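Local structure of UDP-glucose 4-epimerase (Campylobacter jejuni subsp. jejuni serotype O:2, 7K3P) at residues 213-218 against 225-230. The protein interconverts UDP-glucose and UDP-galactose, and probably their N-acetylated counterparts, by inverting the sugar at C4 with the help of bound NAD. The protein carries 2 engineered substitutions. Numbering follows the deposited sequence.
Sequences IKVAAE and DKLFIF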
ATOM      1  N   ILE A 213       4.084 -15.039  25.598  1.00 32.62           N
ATOM      2  CA  ILE A 213       5.454 -15.162  26.094  1.00 34.47           C
ATOM      3  C   ILE A 213       5.997 -13.826  26.626  1.00 35.40           C
ATOM      4  O   ILE A 213       6.658 -13.787  27.670  1.00 34.48           O
ATOM      5  CB  ILE A 213       6.395 -15.740  25.038  1.00 34.31           C
ATOM      6  CG1 ILE A 213       5.919 -17.133  24.633  1.00 35.54           C
ATOM      7  CG2 ILE A 213       7.811 -15.820  25.575  1.00 38.64           C
ATOM      8  CD1 ILE A 213       7.050 -18.089  24.273  1.00 37.63           C
ATOM      9  N   LYS A 214       5.711 -12.737  25.916  1.00 33.10           N
ATOM     10  CA  LYS A 214       6.137 -11.413  26.373  1.00 34.82           C
ATOM     11  C   LYS A 214       5.524 -11.100  27.747  1.00 34.85           C
ATOM     12  O   LYS A 214       6.225 -10.688  28.672  1.00 37.27           O
ATOM     13  CB  LYS A 214       5.769 -10.338  25.341  1.00 36.74           C
ATOM     14  CG  LYS A 214       6.198  -8.914  25.711  1.00 37.47           C
ATOM     15  CD  LYS A 214       7.717  -8.775  25.793  1.00 37.26           C
ATOM     16  CE  LYS A 214       8.142  -7.310  25.907  1.00 38.31           C
ATOM     17  NZ  LYS A 214       9.631  -7.177  25.988  1.00 41.27           N
ATOM     18  N   VAL A 215       4.222 -11.328  27.884  1.00 32.11           N
ATOM     19  CA  VAL A 215       3.526 -11.092  29.150  1.00 36.62           C
ATOM     20  C   VAL A 215       4.093 -11.969  30.276  1.00 35.75           C
ATOM     21  O   VAL A 215       4.345 -11.498  31.390  1.00 37.01           O
ATOM     22  CB  VAL A 215       2.011 -11.356  29.000  1.00 35.72           C
ATOM     23  CG1 VAL A 215       1.327 -11.409  30.359  1.00 36.54           C
ATOM     24  CG2 VAL A 215       1.375 -10.304  28.119  1.00 34.01           C
ATOM     25  N   ALA A 216       4.289 -13.247  29.979  1.00 32.82           N
ATOM     26  CA  ALA A 216       4.868 -14.172  30.948  1.00 35.31           C
ATOM     27  C   ALA A 216       6.253 -13.691  31.396  1.00 37.57           C
ATOM     28  O   ALA A 216       6.564 -13.699  32.583  1.00 38.69           O
ATOM     29  CB  ALA A 216       4.946 -15.572  30.361  1.00 32.25           C
ATOM     30  N   ALA A 217       7.074 -13.277  30.435  1.00 34.64           N
ATOM     31  CA  ALA A 217       8.398 -12.725  30.713  1.00 36.20           C
ATOM     32  C   ALA A 217       8.322 -11.446  31.555  1.00 42.59           C
ATOM     33  O   ALA A 217       9.120 -11.253  32.494  1.00 38.56           O
ATOM     34  CB  ALA A 217       9.155 -12.464  29.405  1.00 35.01           C
ATOM     35  N   GLU A 218       7.370 -10.572  31.222  1.00 39.91           N
ATOM     36  CA  GLU A 218       7.184  -9.323  31.969  1.00 41.45           C
ATOM     37  C   GLU A 218       6.807  -9.587  33.434  1.00 42.19           C
ATOM     38  O   GLU A 218       7.285  -8.896  34.338  1.00 41.24           O
ATOM     39  CB  GLU A 218       6.142  -8.414  31.288  1.00 40.14           C
ATOM     40  CG  GLU A 218       6.618  -7.723  29.998  1.00 40.43           C
ATOM     41  CD  GLU A 218       5.508  -6.924  29.309  1.00 42.43           C
ATOM     42  OE1 GLU A 218       4.319  -7.135  29.643  1.00 42.61           O
ATOM     43  OE2 GLU A 218       5.820  -6.091  28.431  1.00 42.23           O
ATOM     44  N   ASP A 225       2.281  -7.113  37.131  1.00 47.57           N
ATOM     45  CA  ASP A 225       1.850  -7.605  38.430  1.00 48.96           C
ATOM     46  C   ASP A 225       1.219  -8.990  38.359  1.00 49.05           C
ATOM     47  O   ASP A 225       1.539  -9.870  39.160  1.00 51.40           O
ATOM     48  CB  ASP A 225       0.870  -6.610  39.044  1.00 54.47           C
ATOM     49  CG  ASP A 225       0.530  -6.943  40.476  1.00 63.07           C
ATOM     50  OD1 ASP A 225       1.412  -7.480  41.188  1.00 64.48           O
ATOM     51  OD2 ASP A 225      -0.621  -6.666  40.887  1.00 66.18           O
ATOM     52  N   LYS A 226       0.316  -9.178  37.403  1.00 48.41           N
ATOM     53  CA  LYS A 226      -0.417 -10.432  37.277  1.00 45.84           C
ATOM     54  C   LYS A 226      -0.483 -10.891  35.823  1.00 43.68           C
ATOM     55  O   LYS A 226      -0.327 -10.091  34.901  1.00 45.07           O
ATOM     56  CB  LYS A 226      -1.841 -10.286  37.837  1.00 49.78           C
ATOM     57  CG  LYS A 226      -1.943 -10.362  39.364  1.00 56.68           C
ATOM     58  CD  LYS A 226      -3.338 -10.804  39.836  1.00 53.75           C
ATOM     59  CE  LYS A 226      -4.289  -9.630  40.024  1.00 56.07           C
ATOM     60  NZ  LYS A 226      -5.654 -10.084  40.455  1.00 57.57           N
ATOM     61  N   LEU A 227      -0.704 -12.187  35.630  1.00 44.11           N
ATOM     62  CA  LEU A 227      -0.966 -12.754  34.307  1.00 44.08           C
ATOM     63  C   LEU A 227      -2.340 -13.420  34.360  1.00 44.59           C
ATOM     64  O   LEU A 227      -2.607 -14.225  35.253  1.00 45.79           O
ATOM     65  CB  LEU A 227       0.113 -13.781  33.931  1.00 39.98           C
ATOM     66  CG  LEU A 227       0.085 -14.469  32.562  1.00 41.00           C
ATOM     67  CD1 LEU A 227       1.448 -15.072  32.239  1.00 34.03           C
ATOM     68  CD2 LEU A 227      -0.986 -15.550  32.502  1.00 43.26           C
ATOM     69  N   PHE A 228      -3.217 -13.088  33.422  1.00 43.13           N
ATOM     70  CA  PHE A 228      -4.549 -13.675  33.426  1.00 41.12           C
ATOM     71  C   PHE A 228      -4.678 -14.771  32.373  1.00 40.73           C
ATOM     72  O   PHE A 228      -4.286 -14.586  31.223  1.00 35.86           O
ATOM     73  CB  PHE A 228      -5.608 -12.596  33.186  1.00 43.90           C
ATOM     74  CG  PHE A 228      -5.919 -11.755  34.403  1.00 45.54           C
ATOM     75  CD1 PHE A 228      -6.631 -12.292  35.470  1.00 49.69           C
ATOM     76  CD2 PHE A 228      -5.522 -10.429  34.470  1.00 45.62           C
ATOM     77  CE1 PHE A 228      -6.931 -11.524  36.592  1.00 49.28           C
ATOM     78  CE2 PHE A 228      -5.822  -9.651  35.587  1.00 48.16           C
ATOM     79  CZ  PHE A 228      -6.528 -10.200  36.646  1.00 47.84           C
ATOM     80  N   ILE A 229      -5.220 -15.920  32.766  1.00 38.72           N
ATOM     81  CA  ILE A 229      -5.591 -16.932  31.790  1.00 35.00           C
ATOM     82  C   ILE A 229      -7.059 -16.740  31.439  1.00 36.77           C
ATOM     83  O   ILE A 229      -7.933 -16.999  32.272  1.00 36.65           O
ATOM     84  CB  ILE A 229      -5.430 -18.350  32.335  1.00 31.83           C
ATOM     85  CG1 ILE A 229      -4.027 -18.571  32.894  1.00 36.80           C
ATOM     86  CG2 ILE A 229      -5.729 -19.367  31.243  1.00 33.99           C
ATOM     87  CD1 ILE A 229      -3.795 -20.004  33.346  1.00 31.44           C
ATOM     88  N   PHE A 230      -7.337 -16.291  30.220  1.00 34.72           N
ATOM     89  CA  PHE A 230      -8.714 -16.100  29.783  1.00 33.56           C
ATOM     90  C   PHE A 230      -9.298 -17.374  29.205  1.00 36.35           C
ATOM     91  O   PHE A 230      -9.146 -17.644  28.011  1.00 37.42           O
ATOM     92  CB  PHE A 230      -8.799 -14.962  28.772  1.00 34.22           C
ATOM     93  CG  PHE A 230      -8.462 -13.624  29.356  1.00 37.10           C
ATOM     94  CD1 PHE A 230      -9.357 -12.974  30.194  1.00 40.35           C
ATOM     95  CD2 PHE A 230      -7.246 -13.020  29.079  1.00 37.97           C
ATOM     96  CE1 PHE A 230      -9.045 -11.733  30.743  1.00 40.77           C
ATOM     97  CE2 PHE A 230      -6.928 -11.790  29.621  1.00 40.02           C
ATOM     98  CZ  PHE A 230      -7.831 -11.143  30.453  1.00 39.33           C
TER
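L227 turns its CG and CD1 to the flank of helix 212-220, where they overlap V215 and A216. The CD1 methyl comes down on the helix backbone at A216, 3.8 Å from A216 CA and 4.0 Å from A216 CB. Being slightly nearer the alpha carbon, it rests against the main chain as well as the alanine methyl. The branch point of the same leucine meets V215, with L227 CG 4.0 Å from V215 CG1, and the two branched side chains run at a slant to one another. V215 turns CG1 anti to its backbone nitrogen (chi1 168°), and it is this methyl that faces the strand. The CB bond of L227 points toward the helix and, with CG anti to the backbone N (chi1 -177°), CD1 is the branch that arrives at A216.

Helix and strand are consecutive elements of the smaller, C-terminal part of this epimerase of the short-chain dehydrogenase/reductase type, away from the Rossmann-fold sheet; the V215 side chain is about 13 Å from the NAD. Strand 226-230 pairs in parallel with strand 296-300, and the backbone of L227 is hydrogen-bonded to K296 and E298, which ties the leucine's main chain into that two-stranded sheet while its side chain packs on the helix. Helix 280-291 contributes to the same apolar layer, through V283 against A216 and I284 against L227. The contact is modest, 110 Å² summed over both sides, and purely apolar, with all three touching residues buried. Within the short link between helix and strand, R224 is held to the helix by a salt bridge from its NH2 to E218 OE1.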